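Local structure of Bcl-2-like protein FPV039 (Fowlpox virus, 5TZP) at residues Asp84-Trp88 with Gly89-Thr93; Glu120-Thr123 with Asp124-Ser128; Asn21-Gln24 with Asn25-Glu29. The protein inhibits apoptosis of the infected host cell by sequestering and inactivating several proapoptotic Bcl-2 proteins, including BAX and BAK1. One frame throughout, in Å; residues are numbered along the deposited sequence.

Contact 1: Asp84-Trp88 with Gly89-Thr93; sequences DKINW and GRIIT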
loop_
_atom_site.group_PDB
_atom_site.type_symbol
_atom_site.label_atom_id
_atom_site.label_comp_id
_atom_site.label_asym_id
_atom_site.label_seq_id
_atom_site.Cartn_x
_atom_site.Cartn_y
_atom_site.Cartn_z
ATOM N N ASP A 84 9.818 12.318 -1.559
ATOM C CA ASP A 84 11.172 12.618 -1.088
ATOM C C ASP A 84 11.874 11.460 -0.436
ATOM O O ASP A 84 13.107 11.492 -0.371
ATOM C CB ASP A 84 11.210 13.737 -0.003
ATOM C CG ASP A 84 10.732 15.057 -0.510
ATOM O OD1 ASP A 84 10.657 15.275 -1.767
ATOM O OD2 ASP A 84 10.430 15.915 0.364
ATOM N N LYS A 85 11.146 10.528 0.159
ATOM C CA LYS A 85 11.802 9.382 0.757
ATOM C C LYS A 85 10.870 8.199 0.862
ATOM O O LYS A 85 9.633 8.338 0.858
ATOM C CB LYS A 85 12.371 9.686 2.124
ATOM C CG LYS A 85 11.461 9.691 3.186
ATOM C CD LYS A 85 12.185 9.570 4.547
ATOM C CE LYS A 85 11.136 9.633 5.667
ATOM N NZ LYS A 85 11.587 9.773 7.081
ATOM N N ILE A 86 11.467 7.004 0.923
ATOM C CA ILE A 86 10.721 5.774 1.080
ATOM C C ILE A 86 11.211 5.056 2.344
ATOM O O ILE A 86 12.390 5.192 2.756
ATOM C CB ILE A 86 10.864 4.874 -0.163
ATOM C CG1 ILE A 86 9.867 3.727 -0.215
ATOM C CG2 ILE A 86 12.324 4.270 -0.261
ATOM C CD1 ILE A 86 9.777 3.095 -1.584
ATOM N N ASN A 87 10.320 4.291 2.981
ATOM C CA ASN A 87 10.653 3.327 4.018
ATOM C C ASN A 87 9.528 2.319 4.074
ATOM O O ASN A 87 8.492 2.510 3.427
ATOM C CB ASN A 87 10.966 3.971 5.386
ATOM C CG ASN A 87 9.839 4.741 5.964
ATOM O OD1 ASN A 87 8.693 4.228 5.950
ATOM N ND2 ASN A 87 10.108 5.881 6.582
ATOM N N TRP A 88 9.704 1.232 4.798
ATOM C CA TRP A 88 8.715 0.183 4.793
ATOM C C TRP A 88 7.433 0.605 5.476
ATOM O O TRP A 88 6.338 0.192 5.035
ATOM C CB TRP A 88 9.249 -1.121 5.413
ATOM C CG TRP A 88 10.125 -1.821 4.464
ATOM C CD1 TRP A 88 11.519 -1.983 4.584
ATOM C CD2 TRP A 88 9.750 -2.497 3.259
ATOM N NE1 TRP A 88 11.956 -2.666 3.502
ATOM C CE2 TRP A 88 10.930 -3.003 2.653
ATOM C CE3 TRP A 88 8.532 -2.689 2.609
ATOM C CZ2 TRP A 88 10.892 -3.700 1.476
ATOM C CZ3 TRP A 88 8.530 -3.379 1.414
ATOM C CH2 TRP A 88 9.694 -3.878 0.880
ATOM N N GLY A 89 7.457 1.433 6.514
ATOM C CA GLY A 89 6.207 1.905 7.096
ATOM C C GLY A 89 5.368 2.695 6.117
ATOM O O GLY A 89 4.143 2.601 6.140
ATOM N N ARG A 90 6.018 3.518 5.312
ATOM C CA ARG A 90 5.352 4.293 4.275
ATOM C C ARG A 90 4.711 3.368 3.241
ATOM O O ARG A 90 3.577 3.596 2.784
ATOM C CB ARG A 90 6.268 5.312 3.631
ATOM C CG ARG A 90 6.560 6.495 4.618
ATOM C CD ARG A 90 7.497 7.456 4.025
ATOM N NE ARG A 90 7.806 8.547 4.961
ATOM C CZ ARG A 90 7.935 9.807 4.570
ATOM N NH1 ARG A 90 7.682 10.219 3.333
ATOM N NH2 ARG A 90 8.113 10.697 5.554
ATOM N N ILE A 91 5.474 2.373 2.786
ATOM C CA ILE A 91 4.968 1.387 1.806
ATOM C C ILE A 91 3.766 0.680 2.378
ATOM O O ILE A 91 2.737 0.541 1.705
ATOM C CB ILE A 91 6.097 0.414 1.390
ATOM C CG1 ILE A 91 7.120 1.157 0.558
ATOM C CG2 ILE A 91 5.513 -0.767 0.603
ATOM C CD1 ILE A 91 8.419 0.300 0.334
ATOM N N ILE A 92 3.866 0.193 3.598
ATOM C CA ILE A 92 2.765 -0.524 4.241
ATOM C C ILE A 92 1.566 0.392 4.353
ATOM O O ILE A 92 0.424 -0.021 4.066
ATOM C CB ILE A 92 3.173 -1.019 5.636
ATOM C CG1 ILE A 92 4.167 -2.192 5.437
ATOM C CG2 ILE A 92 1.975 -1.391 6.487
ATOM C CD1 ILE A 92 5.049 -2.450 6.702
ATOM N N THR A 93 1.769 1.640 4.750
ATOM C CA THR A 93 0.646 2.542 4.933
ATOM C C THR A 93 -0.032 2.854 3.600
ATOM O O THR A 93 -1.264 2.887 3.518
ATOM C CB THR A 93 1.078 3.831 5.630
ATOM O OG1 THR A 93 1.568 3.486 6.937
ATOM C CG2 THR A 93 -0.031 4.780 5.813
#

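Contact 2: Glu120-Thr123 with Asp124-Ser128; sequences EAIT and DAILS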
loop_
_atom_site.group_PDB
_atom_site.type_symbol
_atom_site.label_atom_id
_atom_site.label_comp_id
_atom_site.label_asym_id
_atom_site.label_seq_id
_atom_site.Cartn_x
_atom_site.Cartn_y
_atom_site.Cartn_z
ATOM N N GLU A 120 -0.938 -0.831 -9.931
ATOM C CA GLU A 120 0.037 -0.287 -10.878
ATOM C C GLU A 120 0.529 1.079 -10.431
ATOM O O GLU A 120 1.738 1.393 -10.538
ATOM C CB GLU A 120 -0.537 -0.197 -12.306
ATOM C CG GLU A 120 -0.726 -1.620 -12.915
ATOM C CD GLU A 120 -1.413 -1.640 -14.282
ATOM O OE1 GLU A 120 -1.655 -2.761 -14.749
ATOM O OE2 GLU A 120 -1.662 -0.551 -14.840
ATOM N N ALA A 121 -0.357 1.897 -9.912
ATOM C CA ALA A 121 0.057 3.237 -9.436
ATOM C C ALA A 121 1.043 3.118 -8.270
ATOM O O ALA A 121 2.030 3.836 -8.186
ATOM C CB ALA A 121 -1.158 4.053 -9.046
ATOM N N ILE A 122 0.774 2.206 -7.329
ATOM C CA ILE A 122 1.677 2.041 -6.196
ATOM C C ILE A 122 3.027 1.539 -6.714
ATOM O O ILE A 122 4.100 2.036 -6.315
ATOM C CB ILE A 122 1.109 1.088 -5.148
ATOM C CG1 ILE A 122 -0.163 1.670 -4.527
ATOM C CG2 ILE A 122 2.190 0.826 -4.063
ATOM C CD1 ILE A 122 -0.964 0.659 -3.748
ATOM N N THR A 123 2.992 0.521 -7.596
ATOM C CA THR A 123 4.234 -0.038 -8.129
ATOM C C THR A 123 5.063 1.050 -8.813
ATOM O O THR A 123 6.263 1.167 -8.613
ATOM C CB THR A 123 3.886 -1.164 -9.109
ATOM O OG1 THR A 123 3.170 -2.186 -8.386
ATOM C CG2 THR A 123 5.108 -1.763 -9.701
ATOM N N ASP A 124 4.421 1.848 -9.656
ATOM C CA ASP A 124 5.106 2.901 -10.410
ATOM C C ASP A 124 5.683 3.940 -9.474
ATOM O O ASP A 124 6.800 4.438 -9.685
ATOM C CB ASP A 124 4.150 3.591 -11.365
ATOM C CG ASP A 124 3.780 2.751 -12.561
ATOM O OD1 ASP A 124 4.424 1.782 -12.860
ATOM O OD2 ASP A 124 2.756 3.129 -13.196
ATOM N N ALA A 125 4.948 4.288 -8.414
ATOM C CA ALA A 125 5.444 5.286 -7.458
ATOM C C ALA A 125 6.667 4.778 -6.706
ATOM O O ALA A 125 7.594 5.560 -6.418
ATOM C CB ALA A 125 4.342 5.671 -6.467
ATOM N N ILE A 126 6.707 3.498 -6.352
ATOM C CA ILE A 126 7.883 2.897 -5.742
ATOM C C ILE A 126 9.038 2.859 -6.710
ATOM O O ILE A 126 10.168 3.344 -6.415
ATOM C CB ILE A 126 7.577 1.510 -5.210
ATOM C CG1 ILE A 126 6.573 1.660 -4.064
ATOM C CG2 ILE A 126 8.864 0.846 -4.693
ATOM C CD1 ILE A 126 6.078 0.333 -3.499
ATOM N N LEU A 127 8.804 2.317 -7.898
ATOM C CA LEU A 127 9.940 1.974 -8.786
ATOM C C LEU A 127 10.435 3.144 -9.620
ATOM O O LEU A 127 11.588 3.137 -10.043
ATOM C CB LEU A 127 9.650 0.730 -9.605
ATOM C CG LEU A 127 9.348 -0.529 -8.826
ATOM C CD1 LEU A 127 8.969 -1.613 -9.798
ATOM C CD2 LEU A 127 10.499 -0.964 -7.936
ATOM N N SER A 128 9.620 4.189 -9.777
ATOM C CA SER A 128 10.091 5.324 -10.543
ATOM C C SER A 128 11.250 6.033 -9.870
ATOM O O SER A 128 12.132 6.580 -10.574
ATOM C CB SER A 128 8.968 6.289 -10.891
ATOM O OG SER A 128 8.477 6.832 -9.702
#

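Contact 3: Asn21-Gln24 with Asn25-Glu29; sequences NMIQ and NYIIE. With SO4 (sulfate ion), chain O.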
loop_
_atom_site.group_PDB
_atom_site.type_symbol
_atom_site.label_atom_id
_atom_site.label_comp_id
_atom_site.label_asym_id
_atom_site.label_seq_id
_atom_site.Cartn_x
_atom_site.Cartn_y
_atom_site.Cartn_z
ATOM N N ASN A 21 2.895 -7.978 -8.375
ATOM C CA ASN A 21 2.170 -9.208 -8.036
ATOM C C ASN A 21 1.874 -9.299 -6.536
ATOM O O ASN A 21 0.830 -9.777 -6.146
ATOM C CB ASN A 21 2.988 -10.406 -8.515
ATOM C CG ASN A 21 2.276 -11.696 -8.365
ATOM O OD1 ASN A 21 2.643 -12.469 -7.502
ATOM N ND2 ASN A 21 1.254 -11.945 -9.182
ATOM N N MET A 22 2.797 -8.838 -5.681
ATOM C CA MET A 22 2.555 -8.814 -4.246
ATOM C C MET A 22 1.448 -7.849 -3.889
ATOM O O MET A 22 0.502 -8.192 -3.180
ATOM C CB MET A 22 3.848 -8.388 -3.588
ATOM C CG MET A 22 3.757 -8.360 -2.087
ATOM S SD MET A 22 3.698 -9.991 -1.306
ATOM C CE MET A 22 5.416 -10.404 -1.140
ATOM N N ILE A 23 1.538 -6.621 -4.387
ATOM C CA ILE A 23 0.561 -5.593 -4.052
ATOM C C ILE A 23 -0.834 -5.984 -4.536
ATOM O O ILE A 23 -1.830 -5.896 -3.794
ATOM C CB ILE A 23 1.007 -4.267 -4.672
ATOM C CG1 ILE A 23 2.304 -3.772 -4.031
ATOM C CG2 ILE A 23 -0.129 -3.229 -4.515
ATOM C CD1 ILE A 23 3.046 -2.718 -4.790
ATOM N N GLN A 24 -0.940 -6.380 -5.801
ATOM C CA GLN A 24 -2.253 -6.673 -6.381
ATOM C C GLN A 24 -2.892 -7.890 -5.732
ATOM O O GLN A 24 -4.083 -7.877 -5.412
ATOM C CB GLN A 24 -2.143 -6.840 -7.885
ATOM C CG GLN A 24 -3.510 -6.820 -8.572
ATOM C CD GLN A 24 -3.482 -6.655 -10.040
ATOM O OE1 GLN A 24 -2.429 -6.698 -10.656
ATOM N NE2 GLN A 24 -4.631 -6.568 -10.650
ATOM N N ASN A 25 -2.109 -8.947 -5.428
ATOM C CA ASN A 25 -2.690 -10.092 -4.709
ATOM C C ASN A 25 -3.198 -9.672 -3.336
ATOM O O ASN A 25 -4.266 -10.146 -2.930
ATOM C CB ASN A 25 -1.712 -11.255 -4.672
ATOM C CG ASN A 25 -1.833 -12.066 -5.910
ATOM O OD1 ASN A 25 -2.827 -12.719 -6.114
ATOM N ND2 ASN A 25 -0.799 -12.054 -6.732
ATOM N N TYR A 26 -2.475 -8.818 -2.586
ATOM C CA TYR A 26 -2.978 -8.373 -1.285
ATOM C C TYR A 26 -4.301 -7.630 -1.463
ATOM O O TYR A 26 -5.274 -7.875 -0.741
ATOM C CB TYR A 26 -1.938 -7.546 -0.515
ATOM C CG TYR A 26 -2.557 -7.010 0.746
ATOM C CD1 TYR A 26 -2.957 -7.862 1.737
ATOM C CD2 TYR A 26 -2.908 -5.711 0.840
ATOM C CE1 TYR A 26 -3.659 -7.393 2.880
ATOM C CE2 TYR A 26 -3.620 -5.258 1.955
ATOM C CZ TYR A 26 -3.979 -6.100 2.904
ATOM O OH TYR A 26 -4.730 -5.671 3.990
ATOM N N ILE A 27 -4.374 -6.707 -2.426
ATOM C CA ILE A 27 -5.594 -5.921 -2.596
ATOM C C ILE A 27 -6.743 -6.846 -2.991
ATOM O O ILE A 27 -7.879 -6.715 -2.497
ATOM C CB ILE A 27 -5.367 -4.790 -3.598
ATOM C CG1 ILE A 27 -4.430 -3.765 -2.959
ATOM C CG2 ILE A 27 -6.691 -4.114 -3.952
ATOM C CD1 ILE A 27 -4.014 -2.616 -3.844
ATOM N N ILE A 28 -6.490 -7.855 -3.831
ATOM C CA ILE A 28 -7.523 -8.858 -4.150
ATOM C C ILE A 28 -7.979 -9.591 -2.885
ATOM O O ILE A 28 -9.186 -9.774 -2.683
ATOM C CB ILE A 28 -6.981 -9.793 -5.230
ATOM C CG1 ILE A 28 -6.864 -9.038 -6.570
ATOM C CG2 ILE A 28 -7.949 -10.992 -5.359
ATOM C CD1 ILE A 28 -6.046 -9.797 -7.545
ATOM N N GLU A 29 -7.047 -10.028 -2.054
ATOM C CA GLU A 29 -7.427 -10.713 -0.825
ATOM C C GLU A 29 -8.291 -9.815 0.072
ATOM O O GLU A 29 -9.319 -10.240 0.633
ATOM C CB GLU A 29 -6.212 -11.264 -0.083
ATOM C CG GLU A 29 -6.634 -11.899 1.282
ATOM C CD GLU A 29 -5.653 -12.787 1.913
ATOM O OE1 GLU A 29 -5.955 -13.202 3.051
ATOM O OE2 GLU A 29 -4.646 -13.220 1.306
HETATM S S SO4 O . -5.966 -6.007 -14.116
HETATM O O1 SO4 O . -7.257 -5.275 -14.146
HETATM O O2 SO4 O . -5.876 -6.957 -15.270
HETATM O O3 SO4 O . -5.976 -6.705 -12.845
HETATM O O4 SO4 O . -4.816 -5.084 -14.186
#

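Contact 1: Asp84-Trp88 with Gly89-Thr93
N87 is the N-cap of helix 88-105, its side chain capping R90 N in a local contact within the BH1 motif, where the loop after helix 74-81 enters the helix. N87 OD1 accepts from R90 N at 2.8 Å, the donor lying almost in line with the side-chain C=O. With chi1 at 61°, the N87 amide carbon sits between its own N and C, which swings OD1 over the first turn. N87 O then receives I91 N at 3.1 Å in the carbonyl plane, and W88 O receives I92 N. The R90 chain passes the N87 amide at a slant, the two planes 87° apart, and K85 CE lies over one guanidinium face, 3.2 Å from R90 NH2. The three polar ends face the bound peptide: R90 NE makes a salt bridge and N87 ND2 a hydrogen bond to acidic side chains, K85 NZ a long, weak ion pair, while R90 NH1 bonds V81 O. On the inner side, I91 CD1 touches I86 CD1 at 3.7 Å and rests on the W88 six-membered ring, 4.1 Å from its centroid, as a CH-pi contact. I86 and I91 pack on helix 115-136, W88 hydrogen-bonds Q137, and I92 packs on helix 43-68.

Contact 2: Glu120-Thr123 with Asp124-Ser128
I126 lies alongside I122 one turn later in helix 115-136. Its CB sits over the carbonyl oxygens of I122 and T123, and CG1 comes closer to the first of these, 3.4 Å from I122 O. CG1 stands beside the backbone N (chi1 -66°), and the extended second torsion sends CD1 back along the helix, where it meets I122 CG2 at 4.0 Å. The other branch, CG2, reaches I86, and L82 also touches this side chain. Both isoleucines point the same way, and I122 goes on to pack against I94 and C98 of helix 88-105.

T123 and L127 repeat the i to i+4 pairing on another face. L127 CD1 meets the methyl T123 CG2 at 3.9 Å, while T123 OG1, beside its own backbone N, bonds back to S119 O in the preceding turn. Helical bonds join the two segments throughout, including I126 N to I122 O and L127 N to T123 O, the latter at 2.9 Å.

The exposed side is more polar. D124 folds over the carbonyl of E120, whose oxygen takes D124 N; D124 OD2 comes to 3.3 Å of E120 O, but both are acceptors and no bond joins them. S128 OG donates to D124 O at 2.9 Å, and S128 N reaches the same oxygen from the opposite face of the carbonyl plane.

Chemically, the isoleucine and the threonine-leucine pairs give the turn apolar faces, which meet helices 88-105 and 14-32, and the threonine and serine hydroxyls are taken up by main-chain oxygens. E120 and D124, which also touch Y16, bring carboxylates to a more exposed side; with E120 OE2 and D124 OD2 6.0 Å apart, these like charges might slightly raise their affinity for protons.

Contact 3: Asn21-Gln24 with Asn25-Glu29
N21 to E29 form an unbroken stretch of helix 14-32, in which each carbonyl from N21 to Q24 accepts from the amide four residues on; the I28 N bond to Q24 O, at 2.9 Å, is aligned nearly with the carbonyl direction. The first carbonyl keeps this bond but takes a second one. N25 N, 3.1 Å from N21 O, stands 39° above the carbonyl plane, and N25 ND2 reaches N21 O from the opposite face at 2.9 Å. One oxygen is therefore held by both the main chain and the side chain of N25. With CG beside the backbone N (chi1 -85°), the buried N25 amide folds back along the helix, which lets ND2 reach N21 O; R36 NH2 donates to its OD1.

Q24 takes the other course: CG, opposite the backbone N, comes 4.0 Å from I28 CD1, and the extended chain beyond it carries the amide past the helix. Q24 NE2 bonds sulfate O3 at 2.6 Å, with a bent N-H...O angle of 134°, and also bonds D115 OD2; the ion probably came from the crystallisation liquor. Inward, I23 CG2 and I27 CD1 lie side by side at 4.0 Å.

Around this core face, M22 and Y26 pack on Y46 of helix 43-68, I23 and Y26 on I95 of helix 88-105, and I23 and I27 on S119 of helix 115-136. E29 OE1 separately forms a salt bridge with K50 NZ. A largely apolar face set among several helices, with polar side chains elsewhere, is the amphipathic pattern expected of an N-terminal helix in the all-helical Bcl-2 fold.

Overall arrangement
Contacts 2 and 3 each lie within a helix, and contact 1 at the loop that leads into a third. Contacts 1 and 2, with centres 12 Å apart, touch through I86 CD1 and I126 CG2 at 3.9 Å, so the BH1 turn rests directly on the helix that carries BH2 residues. Contact 2 also meets contact 3, 14 Å away between centres, where I23 CD1 lies 3.6 Å from T123 OG1. Contacts 1 and 3 do not touch: their centres are about 17 Å apart, on opposite sides of the chain's centre, and contact 2 bridges them. Contact 1 reaches the bound BH3 peptide, through polar side chains such as R90 and N87.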